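TqaL (Neurospora crassa, PDB 7EEH) belongs to the 2OG-Fe dioxygenase family of the cupin clan and holds an iron(III) ion in a site built on a beta-sheet scaffold. Local coordinates at residues K158-L163 with N291-R296; H190-Y195 with L272-R277; S198-L203 with K265-D270. The protein carries 1 engineered substitution. All blocks are in the same frame, centred on the assembly; numbering follows the deposited sequence.

Contact 1: K158-L163 with N291-R296; sequences KWVCTL and NIDSFR
The backbones of Val160 and Asp293 come closest, with 7.9 Å between their CA atoms, and no hydrogen bond joins strand 158-163 to loop 291-296. Side chains make the contact. The ring of Phe295 lies beside the strand. Lys158 runs over one ring face with its CD, while Lys158 CB is 3.9 Å from Phe295 CE1. Val160 CG2 reaches Phe295 CZ at 3.6 Å, obliquely to the ring, and the carbonyl oxygen of Trp159 stands at the ring edge, 4.3 Å from Phe295 CE1. Val160 CG2, anti to the carbonyl carbon, also lies 3.9 Å from Asp293 CG. The strand belongs to the large antiparallel sheet of the double-stranded beta-helix (jelly-roll) fold, between strands 74-84 and 267-277, and the loop lies over the face that carries Lys158 and Val160. The carboxylate oxygens of Asp293 are held by others: OD2 accepts from the backbone N of Val280 and OD1 forms a salt bridge with Arg277. Next to it Ser294 forms an ST turn, its OG accepting from Arg296 N at 3.3 Å, and the same OG is hydrogen-bonded to Glu94 OE2. Lys158 NZ turns away from the loop, toward a long, weak pairing with Asp84.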
# COMPACT_ATOMS: atom_id res chain seq x y z
N LYS B 158 -13.28 -13.65 -27.65
CA LYS B 158 -12.17 -12.93 -28.27
C LYS B 158 -12.60 -11.51 -28.59
O LYS B 158 -13.74 -11.29 -29.02
CB LYS B 158 -11.72 -13.61 -29.58
CG LYS B 158 -10.93 -14.90 -29.40
CD LYS B 158 -11.15 -15.86 -30.56
CE LYS B 158 -10.60 -17.26 -30.26
NZ LYS B 158 -11.08 -17.81 -28.94
N TRP B 159 -11.70 -10.55 -28.38
CA TRP B 159 -11.90 -9.19 -28.84
C TRP B 159 -10.86 -8.87 -29.90
O TRP B 159 -9.74 -9.38 -29.87
CB TRP B 159 -11.75 -8.15 -27.72
CG TRP B 159 -12.57 -8.31 -26.46
CD1 TRP B 159 -12.39 -9.25 -25.50
CD2 TRP B 159 -13.64 -7.47 -26.02
NE1 TRP B 159 -13.31 -9.07 -24.49
CE2 TRP B 159 -14.09 -7.98 -24.78
CE3 TRP B 159 -14.28 -6.34 -26.56
CZ2 TRP B 159 -15.14 -7.42 -24.07
CZ3 TRP B 159 -15.33 -5.77 -25.85
CH2 TRP B 159 -15.75 -6.32 -24.62
N VAL B 160 -11.24 -8.00 -30.83
CA VAL B 160 -10.32 -7.42 -31.80
C VAL B 160 -9.92 -6.05 -31.29
O VAL B 160 -10.78 -5.23 -30.98
CB VAL B 160 -10.96 -7.30 -33.19
CG1 VAL B 160 -9.94 -6.73 -34.20
CG2 VAL B 160 -11.52 -8.62 -33.65
N CYS B 161 -8.62 -5.81 -31.20
CA CYS B 161 -8.10 -4.51 -30.80
C CYS B 161 -7.27 -3.96 -31.95
O CYS B 161 -6.20 -4.50 -32.26
CB CYS B 161 -7.27 -4.61 -29.53
SG CYS B 161 -6.48 -3.03 -29.08
N THR B 162 -7.78 -2.92 -32.61
CA THR B 162 -7.03 -2.25 -33.65
C THR B 162 -6.26 -1.09 -33.02
O THR B 162 -6.86 -0.18 -32.44
CB THR B 162 -7.94 -1.74 -34.77
OG1 THR B 162 -8.82 -2.79 -35.17
CG2 THR B 162 -7.09 -1.35 -35.98
N LEU B 163 -4.94 -1.14 -33.11
CA LEU B 163 -4.05 -0.18 -32.47
C LEU B 163 -3.37 0.69 -33.52
O LEU B 163 -2.71 0.17 -34.42
CB LEU B 163 -3.01 -0.89 -31.61
CG LEU B 163 -2.25 0.28 -30.97
CD1 LEU B 163 -2.59 0.56 -29.55
CD2 LEU B 163 -0.74 0.21 -31.25
N ASN B 291 -18.31 -8.20 -43.49
CA ASN B 291 -17.22 -9.16 -43.59
C ASN B 291 -16.70 -9.52 -42.21
O ASN B 291 -16.73 -8.69 -41.30
CB ASN B 291 -16.08 -8.60 -44.45
CG ASN B 291 -16.19 -9.01 -45.91
OD1 ASN B 291 -16.45 -8.17 -46.78
ND2 ASN B 291 -15.99 -10.29 -46.18
N ILE B 292 -16.23 -10.75 -42.04
CA ILE B 292 -15.87 -11.24 -40.72
C ILE B 292 -14.42 -10.88 -40.40
O ILE B 292 -13.60 -10.63 -41.29
CB ILE B 292 -16.12 -12.76 -40.59
CG1 ILE B 292 -15.35 -13.58 -41.64
CG2 ILE B 292 -17.61 -13.06 -40.69
CD1 ILE B 292 -13.86 -13.82 -41.35
N ASP B 293 -14.11 -10.88 -39.11
CA ASP B 293 -12.76 -10.65 -38.63
C ASP B 293 -11.94 -11.92 -38.74
O ASP B 293 -12.40 -13.00 -38.35
CB ASP B 293 -12.79 -10.17 -37.19
CG ASP B 293 -13.53 -8.88 -37.03
OD1 ASP B 293 -13.05 -7.88 -37.61
OD2 ASP B 293 -14.57 -8.86 -36.36
N SER B 294 -10.73 -11.80 -39.25
CA SER B 294 -9.81 -12.92 -39.26
C SER B 294 -9.05 -12.94 -37.95
O SER B 294 -8.57 -11.90 -37.49
CB SER B 294 -8.83 -12.81 -40.43
OG SER B 294 -7.60 -13.43 -40.11
N PHE B 295 -8.93 -14.12 -37.34
CA PHE B 295 -8.14 -14.28 -36.12
C PHE B 295 -6.86 -15.06 -36.36
O PHE B 295 -6.23 -15.53 -35.40
CB PHE B 295 -8.99 -14.92 -35.03
CG PHE B 295 -10.03 -13.99 -34.46
CD1 PHE B 295 -9.67 -13.02 -33.53
CD2 PHE B 295 -11.35 -14.06 -34.89
CE1 PHE B 295 -10.62 -12.14 -33.02
CE2 PHE B 295 -12.31 -13.19 -34.38
CZ PHE B 295 -11.94 -12.23 -33.44
N ARG B 296 -6.43 -15.18 -37.61
CA ARG B 296 -5.14 -15.79 -37.90
C ARG B 296 -4.03 -14.94 -37.28
O ARG B 296 -4.00 -13.72 -37.48
CB ARG B 296 -4.94 -15.92 -39.41
CG ARG B 296 -6.02 -16.78 -40.06
CD ARG B 296 -5.76 -17.03 -41.54
NE ARG B 296 -4.41 -17.53 -41.77
CZ ARG B 296 -4.02 -18.78 -41.54
NH1 ARG B 296 -4.87 -19.67 -41.06
NH2 ARG B 296 -2.76 -19.13 -41.79

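Contact 2: H190-Y195 with L272-R277; sequences HTMTTY and LIFFTR
Met192, a selenomethionine, lies alongside Phe274, both side chains pointing the same way from neighbouring antiparallel strands. Its CB is 4.0 Å from Phe274 CD1, and its CG runs past the same carbon at 4.1 Å. SE stands above the ring at a distance, 5.4 Å from the centroid, a Met-aromatic contact. A bend at chi3 (98°) then swings CE over the ring face, 4.0 Å from the centroid and 16° off the normal, a CH-pi contact. The edge of the Phe274 ring has a different neighbour: Met192 O sits in its plane, 3.4 Å from CD1. That oxygen also accepts the nearly straight bond from Phe274 N, at 2.7 Å. Six backbone bonds in all join the strands, in the hydrogen-bonded pairs His190-Thr276, Met192-Phe274 and Thr194-Leu272. The face bearing Met192 and Phe274 packs against helix 128-141. On the other face Thr191 OG1 lies 3.9 Å from Phe275 CD1, and the side chain of Phe275 comes within about 5 Å of the iron(III) ion. The Met192-Phe274 pair is apolar, but Lys137 of the helix brings a charged group that bonds His190 O; toward the metal the hydroxyl of Thr191 is hydrogen-bonded to the iron ligand Asp186 and probably helps to position it.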
# COMPACT_ATOMS: atom_id res chain seq x y z
N HIS B 190 -14.76 -0.28 -26.54
CA HIS B 190 -13.91 0.49 -25.64
C HIS B 190 -12.81 1.15 -26.46
O HIS B 190 -12.17 0.49 -27.28
CB HIS B 190 -13.25 -0.38 -24.56
CG HIS B 190 -14.22 -1.18 -23.75
ND1 HIS B 190 -14.91 -0.66 -22.68
CD2 HIS B 190 -14.60 -2.48 -23.84
CE1 HIS B 190 -15.68 -1.59 -22.15
NE2 HIS B 190 -15.51 -2.71 -22.85
N THR B 191 -12.57 2.44 -26.21
CA THR B 191 -11.51 3.18 -26.87
C THR B 191 -10.55 3.72 -25.82
O THR B 191 -10.99 4.28 -24.81
CB THR B 191 -12.04 4.36 -27.71
OG1 THR B 191 -12.91 3.88 -28.75
CG2 THR B 191 -10.86 5.13 -28.36
N MSE B 192 -9.25 3.54 -26.05
CA MSE B 192 -8.21 4.02 -25.14
C MSE B 192 -7.22 4.85 -25.95
O MSE B 192 -6.75 4.42 -27.02
CB MSE B 192 -7.48 2.85 -24.43
CG MSE B 192 -6.42 3.29 -23.43
SE MSE B 192 -6.01 1.95 -22.10
CE MSE B 192 -4.37 1.09 -22.83
N THR B 193 -6.92 6.06 -25.46
CA THR B 193 -5.97 6.96 -26.11
C THR B 193 -4.90 7.34 -25.10
O THR B 193 -5.20 7.91 -24.05
CB THR B 193 -6.67 8.21 -26.63
OG1 THR B 193 -7.28 8.90 -25.53
CG2 THR B 193 -7.76 7.82 -27.62
N THR B 194 -3.66 7.01 -25.43
CA THR B 194 -2.53 7.17 -24.52
C THR B 194 -1.52 8.08 -25.20
O THR B 194 -1.17 7.88 -26.36
CB THR B 194 -1.92 5.81 -24.19
OG1 THR B 194 -2.85 5.05 -23.40
CG2 THR B 194 -0.60 5.95 -23.44
N TYR B 195 -1.08 9.10 -24.47
CA TYR B 195 -0.21 10.14 -24.99
C TYR B 195 1.25 9.73 -24.82
O TYR B 195 1.67 9.34 -23.73
CB TYR B 195 -0.50 11.44 -24.24
CG TYR B 195 0.44 12.59 -24.42
CD1 TYR B 195 1.60 12.69 -23.66
CD2 TYR B 195 0.12 13.62 -25.30
CE1 TYR B 195 2.45 13.79 -23.80
CE2 TYR B 195 0.96 14.71 -25.44
CZ TYR B 195 2.12 14.79 -24.70
OH TYR B 195 2.94 15.88 -24.84
N LEU B 272 -0.94 6.65 -28.84
CA LEU B 272 -1.38 5.29 -29.11
C LEU B 272 -2.90 5.29 -28.99
O LEU B 272 -3.44 5.76 -27.99
CB LEU B 272 -0.75 4.29 -28.14
CG LEU B 272 0.77 4.14 -28.22
CD1 LEU B 272 1.29 3.32 -27.06
CD2 LEU B 272 1.18 3.53 -29.57
N ILE B 273 -3.59 4.78 -30.01
CA ILE B 273 -5.06 4.76 -30.04
C ILE B 273 -5.50 3.31 -30.17
O ILE B 273 -5.22 2.66 -31.19
CB ILE B 273 -5.63 5.63 -31.16
CG1 ILE B 273 -5.12 7.06 -31.04
CG2 ILE B 273 -7.16 5.59 -31.13
CD1 ILE B 273 -5.40 7.92 -32.23
N PHE B 274 -6.16 2.79 -29.14
CA PHE B 274 -6.62 1.40 -29.07
C PHE B 274 -8.12 1.38 -29.31
O PHE B 274 -8.87 1.93 -28.50
CB PHE B 274 -6.33 0.76 -27.70
CG PHE B 274 -4.89 0.84 -27.24
CD1 PHE B 274 -4.35 2.03 -26.78
CD2 PHE B 274 -4.10 -0.30 -27.19
CE1 PHE B 274 -3.04 2.10 -26.33
CE2 PHE B 274 -2.78 -0.25 -26.73
CZ PHE B 274 -2.25 0.96 -26.30
N PHE B 275 -8.56 0.74 -30.40
CA PHE B 275 -9.99 0.56 -30.69
C PHE B 275 -10.33 -0.91 -30.46
O PHE B 275 -9.94 -1.75 -31.27
CB PHE B 275 -10.34 0.93 -32.13
CG PHE B 275 -10.07 2.36 -32.53
CD1 PHE B 275 -10.90 3.38 -32.10
CD2 PHE B 275 -9.04 2.66 -33.42
CE1 PHE B 275 -10.68 4.69 -32.53
CE2 PHE B 275 -8.82 3.97 -33.85
CZ PHE B 275 -9.65 4.98 -33.40
N THR B 276 -11.09 -1.21 -29.40
CA THR B 276 -11.36 -2.60 -29.03
C THR B 276 -12.85 -2.92 -29.11
O THR B 276 -13.68 -2.21 -28.53
CB THR B 276 -10.82 -2.89 -27.61
OG1 THR B 276 -9.40 -2.74 -27.61
CG2 THR B 276 -11.17 -4.32 -27.20
N ARG B 277 -13.19 -4.01 -29.81
CA ARG B 277 -14.59 -4.40 -29.97
C ARG B 277 -14.71 -5.92 -30.06
O ARG B 277 -13.73 -6.62 -30.33
CB ARG B 277 -15.22 -3.76 -31.20
CG ARG B 277 -14.52 -4.15 -32.53
CD ARG B 277 -15.41 -3.81 -33.73
NE ARG B 277 -14.72 -3.99 -35.02
CZ ARG B 277 -14.44 -5.18 -35.56
NH1 ARG B 277 -14.79 -6.30 -34.95
NH2 ARG B 277 -13.82 -5.25 -36.73

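Contact 3: S198-L203 with K265-D270; sequences SKNMDL and KEATRD
The amide of Asn200 is turned so that Glu266 O lies in its plane, at 3.1 Å from ND2, but the same ND2 approaches from above the plane of the Glu266 carbonyl, 70° out of it. The guanidinium of Arg269 has the selenium of Met201, a selenomethionine, at its edge; Met201 SE also rests on the aliphatic stem, 3.8 Å from Arg269 CD. The other side of the Asn200 amide is used too, OD1 accepting from Asp262 N. These contacts close the end of the antiparallel ladder between strands 190-199 and 267-277 of the jelly-roll sheet. Ser198 and Arg269 form a non-hydrogen-bonded pair, and Lys199 and Thr268 the hydrogen-bonded pair after it, with Lys199 N to Thr268 O and Thr268 N to Lys199 O both 3.0 Å. At Asn200 the backbone takes a left-handed conformation and segment 198-203 leaves the ladder. On the face that carries Lys199 and Thr268, Lys199 is bent at chi3 (71°), which brings NZ to 2.9 Å from Glu266 OE2 in a salt bridge that uses the anti lone pair of that oxygen. A water bound to Thr268 OG1 at 3.0 Å also receives a weak bond from Lys199 NZ.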
# COMPACT_ATOMS: atom_id res chain seq x y z
N SER B 198 4.81 15.17 -27.50
CA SER B 198 4.41 16.22 -28.43
C SER B 198 5.57 17.20 -28.63
O SER B 198 6.58 17.16 -27.92
CB SER B 198 3.18 16.96 -27.95
OG SER B 198 3.50 17.79 -26.85
N LYS B 199 5.38 18.12 -29.59
CA LYS B 199 6.40 19.09 -29.98
C LYS B 199 5.71 20.40 -30.35
O LYS B 199 4.88 20.42 -31.27
CB LYS B 199 7.22 18.58 -31.17
CG LYS B 199 8.58 19.28 -31.38
CD LYS B 199 9.29 18.77 -32.65
CE LYS B 199 8.59 19.25 -33.94
NZ LYS B 199 9.30 18.87 -35.20
N ASN B 200 6.06 21.49 -29.65
CA ASN B 200 5.56 22.84 -29.95
C ASN B 200 4.05 22.92 -29.79
O ASN B 200 3.36 23.60 -30.56
CB ASN B 200 5.99 23.30 -31.34
CG ASN B 200 5.59 24.76 -31.63
OD1 ASN B 200 5.58 25.61 -30.72
ND2 ASN B 200 5.23 25.04 -32.87
N MSE B 201 3.52 22.24 -28.79
CA MSE B 201 2.09 22.23 -28.62
C MSE B 201 1.69 23.16 -27.49
O MSE B 201 2.16 23.00 -26.37
CB MSE B 201 1.60 20.81 -28.37
CG MSE B 201 0.15 20.69 -27.94
SE MSE B 201 -0.52 18.83 -28.10
CE MSE B 201 0.36 18.01 -26.65
N ASP B 202 0.84 24.14 -27.80
CA ASP B 202 0.36 25.09 -26.80
C ASP B 202 -0.61 24.40 -25.85
O ASP B 202 -1.71 24.03 -26.25
CB ASP B 202 -0.32 26.28 -27.49
CG ASP B 202 -0.63 27.41 -26.52
OD1 ASP B 202 -0.21 27.33 -25.34
OD2 ASP B 202 -1.30 28.38 -26.94
N LEU B 203 -0.22 24.25 -24.59
CA LEU B 203 -1.03 23.49 -23.63
C LEU B 203 -2.08 24.35 -22.95
O LEU B 203 -3.20 23.88 -22.70
CB LEU B 203 -0.12 22.84 -22.59
CG LEU B 203 0.73 21.75 -23.24
CD1 LEU B 203 1.93 21.36 -22.39
CD2 LEU B 203 -0.14 20.53 -23.55
N LYS B 265 6.13 27.56 -36.31
CA LYS B 265 6.69 26.22 -36.43
C LYS B 265 5.59 25.16 -36.40
O LYS B 265 4.45 25.42 -35.99
CB LYS B 265 7.70 25.94 -35.31
CG LYS B 265 8.78 26.98 -35.19
CD LYS B 265 9.81 26.57 -34.16
CE LYS B 265 10.88 27.63 -34.01
NZ LYS B 265 11.72 27.38 -32.80
N GLU B 266 5.94 23.96 -36.84
CA GLU B 266 4.98 22.87 -36.82
C GLU B 266 4.80 22.34 -35.41
O GLU B 266 5.69 22.44 -34.56
CB GLU B 266 5.41 21.74 -37.76
CG GLU B 266 6.60 20.95 -37.23
CD GLU B 266 6.91 19.72 -38.07
OE1 GLU B 266 6.38 19.64 -39.21
OE2 GLU B 266 7.67 18.85 -37.60
N ALA B 267 3.62 21.79 -35.15
CA ALA B 267 3.33 21.12 -33.90
C ALA B 267 2.97 19.67 -34.18
O ALA B 267 2.22 19.38 -35.12
CB ALA B 267 2.19 21.82 -33.15
N THR B 268 3.50 18.75 -33.37
CA THR B 268 3.21 17.33 -33.52
C THR B 268 2.68 16.77 -32.20
O THR B 268 3.00 17.27 -31.13
CB THR B 268 4.46 16.55 -33.95
OG1 THR B 268 5.45 16.64 -32.93
CG2 THR B 268 5.03 17.13 -35.23
N ARG B 269 1.89 15.71 -32.30
CA ARG B 269 1.32 15.04 -31.12
C ARG B 269 1.35 13.55 -31.38
O ARG B 269 0.80 13.09 -32.38
CB ARG B 269 -0.11 15.51 -30.88
CG ARG B 269 -0.78 14.97 -29.60
CD ARG B 269 -2.12 15.67 -29.46
NE ARG B 269 -2.97 15.15 -28.40
CZ ARG B 269 -3.98 14.30 -28.57
NH1 ARG B 269 -4.27 13.81 -29.77
NH2 ARG B 269 -4.71 13.94 -27.51
N ASP B 270 1.98 12.79 -30.48
CA ASP B 270 2.15 11.35 -30.65
C ASP B 270 1.22 10.59 -29.71
O ASP B 270 1.28 10.78 -28.49
CB ASP B 270 3.60 10.93 -30.39
CG ASP B 270 4.59 11.69 -31.27
OD1 ASP B 270 4.19 12.18 -32.34
OD2 ASP B 270 5.76 11.81 -30.87
O HOH W 1 8.04 16.03 -34.23

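Overall arrangement
Contacts 2 and 3 are two places along one ladder, strands 190-199 and 267-277, with Tyr195 packing on Met201 between them. Contact 2 is the buried middle, near the chain's centre and the iron, held by six backbone bonds, with a Met-aromatic pair among threonines; contact 3 is the partly exposed end, where a salt bridge, an amide and a water add to the last pair of backbone bonds. Contact 1, partly buried with its centre 16 Å from the chain's centre, lays a loop over neighbouring strand 158-170 without any hydrogen bond between them. It meets contact 2 through a backbone hydrogen bond from Thr162 N to Phe275 O and packing of Cys161 on Thr276, whereas contact 3 lies across the chain's centre.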